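Local atomic coordinates of probable Ni/Fe-hydrogenase 1 B-type cytochrome subunit (Escherichia coli K-12, PDB entry 6G94), a protein that probably serves as the membrane-bound, haem-carrying b-type cytochrome that passes electrons in connection with a nickel-iron hydrogenase. Residues T25-I39 against I59-V73. Numbering follows the deposited sequence.
Sequences TVLCMAVLMVTGYFI and IRLIHFSAGMVFTVV. With HEM (protoporphyrin IX containing Fe), chain B.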
# COMPACT_ATOMS: atom_id res chain seq x y z
N THR I 25 -41.39 -24.28 -14.03
CA THR I 25 -40.28 -24.84 -14.78
C THR I 25 -39.52 -23.83 -15.64
O THR I 25 -38.30 -23.84 -15.67
CB THR I 25 -40.80 -25.94 -15.71
OG1 THR I 25 -41.75 -26.72 -15.01
CG2 THR I 25 -39.70 -26.83 -16.12
N VAL I 26 -40.24 -22.94 -16.30
CA VAL I 26 -39.63 -21.88 -17.10
C VAL I 26 -38.89 -20.93 -16.17
O VAL I 26 -37.77 -20.53 -16.45
CB VAL I 26 -40.67 -21.13 -17.94
CG1 VAL I 26 -40.09 -19.86 -18.56
CG2 VAL I 26 -41.23 -22.05 -19.01
N LEU I 27 -39.51 -20.59 -15.05
CA LEU I 27 -38.90 -19.71 -14.08
C LEU I 27 -37.66 -20.39 -13.53
O LEU I 27 -36.63 -19.77 -13.42
CB LEU I 27 -39.91 -19.38 -12.98
CG LEU I 27 -39.56 -18.38 -11.90
CD1 LEU I 27 -39.36 -17.02 -12.53
CD2 LEU I 27 -40.67 -18.33 -10.88
N CYS I 28 -37.76 -21.67 -13.21
CA CYS I 28 -36.63 -22.45 -12.73
C CYS I 28 -35.54 -22.51 -13.78
O CYS I 28 -34.40 -22.17 -13.51
CB CYS I 28 -37.07 -23.85 -12.31
SG CYS I 28 -37.87 -23.87 -10.70
N MET I 29 -35.91 -22.93 -14.97
CA MET I 29 -35.00 -22.95 -16.12
C MET I 29 -34.23 -21.63 -16.28
O MET I 29 -33.02 -21.64 -16.36
CB MET I 29 -35.76 -23.28 -17.41
CG MET I 29 -34.89 -23.66 -18.59
SD MET I 29 -33.90 -25.10 -18.19
CE MET I 29 -35.11 -26.41 -18.31
N ALA I 30 -34.95 -20.51 -16.30
CA ALA I 30 -34.31 -19.20 -16.51
C ALA I 30 -33.31 -18.91 -15.41
O ALA I 30 -32.31 -18.22 -15.64
CB ALA I 30 -35.34 -18.09 -16.60
N VAL I 31 -33.55 -19.45 -14.23
CA VAL I 31 -32.74 -19.14 -13.08
C VAL I 31 -31.54 -20.09 -13.04
O VAL I 31 -30.41 -19.65 -12.80
CB VAL I 31 -33.56 -19.19 -11.76
CG1 VAL I 31 -32.64 -19.22 -10.55
CG2 VAL I 31 -34.50 -18.00 -11.67
N LEU I 32 -31.78 -21.37 -13.32
CA LEU I 32 -30.72 -22.36 -13.34
C LEU I 32 -29.69 -22.08 -14.44
O LEU I 32 -28.53 -22.46 -14.31
CB LEU I 32 -31.30 -23.76 -13.52
CG LEU I 32 -31.90 -24.39 -12.27
CD1 LEU I 32 -32.94 -25.42 -12.67
CD2 LEU I 32 -30.84 -25.03 -11.40
N MET I 33 -30.13 -21.39 -15.50
CA MET I 33 -29.26 -21.00 -16.61
C MET I 33 -28.45 -19.76 -16.25
O MET I 33 -27.24 -19.84 -16.16
CB MET I 33 -30.09 -20.73 -17.87
CG MET I 33 -30.64 -21.99 -18.53
SD MET I 33 -31.30 -21.79 -20.20
CE MET I 33 -32.08 -20.17 -20.14
N VAL I 34 -29.13 -18.64 -16.04
CA VAL I 34 -28.46 -17.42 -15.58
C VAL I 34 -27.48 -17.64 -14.39
O VAL I 34 -26.39 -17.07 -14.39
CB VAL I 34 -29.48 -16.32 -15.23
CG1 VAL I 34 -28.77 -15.07 -14.77
CG2 VAL I 34 -30.33 -16.01 -16.43
N THR I 35 -27.86 -18.47 -13.42
CA THR I 35 -26.98 -18.72 -12.25
C THR I 35 -25.87 -19.67 -12.60
O THR I 35 -24.70 -19.39 -12.32
CB THR I 35 -27.70 -19.25 -10.96
OG1 THR I 35 -28.35 -20.49 -11.23
CG2 THR I 35 -28.68 -18.25 -10.43
N GLY I 36 -26.22 -20.81 -13.20
CA GLY I 36 -25.23 -21.82 -13.57
C GLY I 36 -24.16 -21.28 -14.52
O GLY I 36 -22.98 -21.68 -14.46
N TYR I 37 -24.57 -20.37 -15.41
CA TYR I 37 -23.64 -19.67 -16.28
C TYR I 37 -22.53 -19.00 -15.46
O TYR I 37 -21.36 -19.18 -15.77
CB TYR I 37 -24.37 -18.63 -17.14
CG TYR I 37 -23.44 -17.91 -18.09
CD1 TYR I 37 -22.90 -18.59 -19.18
CD2 TYR I 37 -23.07 -16.58 -17.87
CE1 TYR I 37 -22.02 -17.96 -20.05
CE2 TYR I 37 -22.19 -15.94 -18.74
CZ TYR I 37 -21.67 -16.64 -19.82
OH TYR I 37 -20.80 -16.04 -20.69
N PHE I 38 -22.91 -18.25 -14.43
CA PHE I 38 -21.98 -17.50 -13.61
C PHE I 38 -21.25 -18.31 -12.53
O PHE I 38 -20.32 -17.81 -11.90
CB PHE I 38 -22.70 -16.30 -13.00
CG PHE I 38 -23.08 -15.27 -13.99
CD1 PHE I 38 -22.14 -14.77 -14.88
CD2 PHE I 38 -24.38 -14.79 -14.06
CE1 PHE I 38 -22.49 -13.81 -15.82
CE2 PHE I 38 -24.74 -13.83 -14.99
CZ PHE I 38 -23.79 -13.34 -15.88
N ILE I 39 -21.65 -19.56 -12.33
CA ILE I 39 -20.87 -20.47 -11.50
C ILE I 39 -19.61 -20.87 -12.26
O ILE I 39 -18.57 -21.10 -11.67
CB ILE I 39 -21.69 -21.70 -11.06
CG1 ILE I 39 -22.76 -21.27 -10.02
CG2 ILE I 39 -20.81 -22.81 -10.48
CD1 ILE I 39 -23.87 -22.26 -9.77
N ILE I 59 -25.50 -16.99 -5.40
CA ILE I 59 -25.73 -17.52 -6.72
C ILE I 59 -25.80 -19.05 -6.68
O ILE I 59 -26.63 -19.65 -7.32
CB ILE I 59 -24.62 -17.05 -7.67
CG1 ILE I 59 -24.80 -15.58 -7.99
CG2 ILE I 59 -24.52 -17.88 -8.94
CD1 ILE I 59 -23.55 -14.99 -8.60
N ARG I 60 -24.91 -19.65 -5.91
CA ARG I 60 -24.85 -21.10 -5.81
C ARG I 60 -26.05 -21.61 -5.05
O ARG I 60 -26.55 -22.69 -5.31
CB ARG I 60 -23.53 -21.54 -5.15
CG ARG I 60 -22.28 -21.03 -5.85
CD ARG I 60 -20.96 -21.54 -5.27
NE ARG I 60 -21.03 -22.94 -4.85
CZ ARG I 60 -20.95 -23.32 -3.59
NH1 ARG I 60 -21.06 -24.59 -3.27
NH2 ARG I 60 -20.77 -22.42 -2.67
N LEU I 61 -26.53 -20.81 -4.11
CA LEU I 61 -27.61 -21.21 -3.23
C LEU I 61 -28.90 -21.18 -4.02
O LEU I 61 -29.68 -22.14 -3.99
CB LEU I 61 -27.71 -20.27 -2.03
CG LEU I 61 -28.88 -20.40 -1.03
CD1 LEU I 61 -28.37 -20.21 0.38
CD2 LEU I 61 -29.98 -19.40 -1.33
N ILE I 62 -29.13 -20.06 -4.72
CA ILE I 62 -30.27 -19.89 -5.59
C ILE I 62 -30.28 -21.00 -6.63
O ILE I 62 -31.33 -21.53 -6.95
CB ILE I 62 -30.25 -18.50 -6.24
CG1 ILE I 62 -30.42 -17.42 -5.18
CG2 ILE I 62 -31.36 -18.37 -7.27
CD1 ILE I 62 -30.26 -16.01 -5.69
N HIS I 63 -29.10 -21.37 -7.13
CA HIS I 63 -28.98 -22.46 -8.09
C HIS I 63 -29.43 -23.80 -7.51
O HIS I 63 -30.28 -24.47 -8.07
CB HIS I 63 -27.56 -22.54 -8.63
CG HIS I 63 -27.42 -23.42 -9.84
ND1 HIS I 63 -27.68 -22.97 -11.11
CD2 HIS I 63 -27.03 -24.71 -9.96
CE1 HIS I 63 -27.47 -23.96 -11.97
NE2 HIS I 63 -27.08 -25.02 -11.30
N PHE I 64 -28.86 -24.19 -6.38
CA PHE I 64 -29.13 -25.54 -5.85
C PHE I 64 -30.60 -25.74 -5.50
O PHE I 64 -31.14 -26.85 -5.63
CB PHE I 64 -28.26 -25.83 -4.62
CG PHE I 64 -26.80 -25.60 -4.83
CD1 PHE I 64 -26.23 -25.74 -6.10
CD2 PHE I 64 -25.98 -25.26 -3.77
CE1 PHE I 64 -24.88 -25.52 -6.30
CE2 PHE I 64 -24.61 -25.04 -3.96
CZ PHE I 64 -24.07 -25.17 -5.23
N SER I 65 -31.24 -24.66 -5.07
CA SER I 65 -32.58 -24.75 -4.51
C SER I 65 -33.60 -24.53 -5.64
O SER I 65 -34.70 -25.10 -5.60
CB SER I 65 -32.75 -23.81 -3.30
OG SER I 65 -32.68 -22.45 -3.67
N ALA I 66 -33.22 -23.76 -6.67
CA ALA I 66 -33.97 -23.75 -7.94
C ALA I 66 -33.92 -25.13 -8.59
O ALA I 66 -34.87 -25.58 -9.19
CB ALA I 66 -33.45 -22.69 -8.88
N GLY I 67 -32.79 -25.80 -8.43
CA GLY I 67 -32.64 -27.14 -8.93
C GLY I 67 -33.43 -28.14 -8.15
O GLY I 67 -33.75 -29.21 -8.65
N MET I 68 -33.75 -27.81 -6.90
CA MET I 68 -34.61 -28.65 -6.07
C MET I 68 -36.03 -28.55 -6.59
O MET I 68 -36.62 -29.56 -6.96
CB MET I 68 -34.53 -28.24 -4.59
CG MET I 68 -33.20 -28.56 -3.93
SD MET I 68 -33.02 -30.32 -3.58
CE MET I 68 -31.48 -30.36 -2.65
N VAL I 69 -36.54 -27.32 -6.62
CA VAL I 69 -37.89 -27.03 -7.13
C VAL I 69 -38.08 -27.60 -8.53
O VAL I 69 -39.03 -28.36 -8.77
CB VAL I 69 -38.21 -25.51 -7.12
CG1 VAL I 69 -39.60 -25.27 -7.67
CG2 VAL I 69 -38.09 -24.94 -5.72
N PHE I 70 -37.18 -27.22 -9.44
CA PHE I 70 -37.16 -27.74 -10.80
C PHE I 70 -37.27 -29.25 -10.84
O PHE I 70 -38.07 -29.78 -11.58
CB PHE I 70 -35.88 -27.31 -11.53
CG PHE I 70 -35.73 -27.90 -12.89
CD1 PHE I 70 -36.39 -27.33 -13.98
CD2 PHE I 70 -34.95 -29.04 -13.09
CE1 PHE I 70 -36.28 -27.89 -15.25
CE2 PHE I 70 -34.82 -29.59 -14.35
CZ PHE I 70 -35.48 -29.01 -15.43
N THR I 71 -36.46 -29.94 -10.04
CA THR I 71 -36.44 -31.40 -10.02
C THR I 71 -37.78 -32.00 -9.61
O THR I 71 -38.26 -32.95 -10.23
CB THR I 71 -35.34 -31.95 -9.09
OG1 THR I 71 -34.07 -31.49 -9.55
CG2 THR I 71 -35.30 -33.46 -9.10
N VAL I 72 -38.37 -31.46 -8.55
CA VAL I 72 -39.66 -31.92 -8.04
C VAL I 72 -40.75 -31.75 -9.11
O VAL I 72 -41.42 -32.71 -9.50
CB VAL I 72 -40.02 -31.20 -6.72
CG1 VAL I 72 -41.51 -31.23 -6.45
CG2 VAL I 72 -39.27 -31.84 -5.55
N VAL I 73 -40.90 -30.52 -9.60
CA VAL I 73 -41.90 -30.20 -10.60
C VAL I 73 -41.73 -31.07 -11.84
O VAL I 73 -42.69 -31.66 -12.28
CB VAL I 73 -41.90 -28.70 -10.95
CG1 VAL I 73 -42.86 -28.40 -12.10
CG2 VAL I 73 -42.30 -27.88 -9.73
CHA HEM B . -23.46 -25.83 -11.80
CHB HEM B . -26.83 -24.96 -15.07
CHC HEM B . -29.68 -28.23 -13.00
CHD HEM B . -26.54 -28.63 -9.39
C1A HEM B . -24.11 -25.43 -12.92
C2A HEM B . -23.47 -24.81 -13.99
C3A HEM B . -24.40 -24.57 -14.93
C4A HEM B . -25.63 -25.03 -14.42
CMA HEM B . -24.15 -23.90 -16.26
CAA HEM B . -22.00 -24.46 -14.07
CBA HEM B . -21.13 -25.62 -14.51
CGA HEM B . -19.70 -25.17 -14.57
O1A HEM B . -19.27 -24.36 -15.40
O2A HEM B . -18.90 -25.65 -13.76
C1B HEM B . -27.91 -25.82 -14.79
C2B HEM B . -29.06 -25.91 -15.62
C3B HEM B . -29.85 -26.84 -15.03
C4B HEM B . -29.15 -27.29 -13.84
CMB HEM B . -29.33 -25.13 -16.88
CAB HEM B . -31.16 -27.37 -15.43
CBB HEM B . -31.87 -26.81 -16.40
C1C HEM B . -29.10 -28.58 -11.79
C2C HEM B . -29.70 -29.38 -10.81
C3C HEM B . -28.79 -29.50 -9.80
C4C HEM B . -27.65 -28.76 -10.16
CMC HEM B . -31.05 -30.04 -10.87
CAC HEM B . -29.01 -30.27 -8.55
CBC HEM B . -28.96 -29.67 -7.37
C1D HEM B . -25.43 -27.92 -9.81
C2D HEM B . -24.21 -27.92 -9.02
C3D HEM B . -23.33 -27.13 -9.69
C4D HEM B . -24.06 -26.67 -10.89
CMD HEM B . -24.04 -28.66 -7.72
CAD HEM B . -21.90 -26.76 -9.34
CBD HEM B . -21.78 -26.16 -7.94
CGD HEM B . -20.39 -25.69 -7.58
O1D HEM B . -19.49 -26.49 -7.30
O2D HEM B . -20.13 -24.49 -7.53
NA HEM B . -25.44 -25.59 -13.20
NB HEM B . -28.00 -26.64 -13.75
NC HEM B . -27.89 -28.17 -11.35
ND HEM B . -25.30 -27.17 -10.92
FE HEM B . -26.56 -26.88 -12.24
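His63 reaches from helix 59-73 to helix 25-39 and is gripped at its rim and over both faces. Its ND1 gives an almost straight hydrogen bond to Thr35 OG1 (2.6 Å, 161°), and the hydroxyl oxygen lies in the ring plane. Leu32 CD2 covers one face, 3.7 Å from the centroid of the His63 ring, and Ile39 CD1 covers the opposite face as a second CH-pi contact, with both methyls offset toward the rim. Held flat between them, the imidazole presents NE2 to the haem iron at 2.1 Å; His184 is the other axial ligand. The threonine is positioned in turn by its own helix: with chi1 at 59°, OG1 sits between the backbone N and the carbonyl carbon, where it donates to Val31 O (2.7 Å) and keeps its acceptor side for His63. A valine in place of Thr35 would probably leave His63 ND1 without its acceptor and the imidazole freer to turn about the iron bond. Farther along, Leu32 CD1 rests 3.7 Å from Phe70 CB, while the Phe70 ring fits among Thr25, Cys28, Leu32 and Met29, with Met29 CE 3.6 Å from Phe70 CE1. On the side away from the haem, Val31 CG1 meets Ile62 CG2 and Ala66 CB. Near the propionates, Arg60 NE donates to haem O2D (3.2 Å), and its NH2 forms a salt bridge with an acidic side chain of another protein chain. Two roughly antiparallel transmembrane helices thus build one wall of a bis-histidine b-haem site, as in membrane cytochromes of the b561 type.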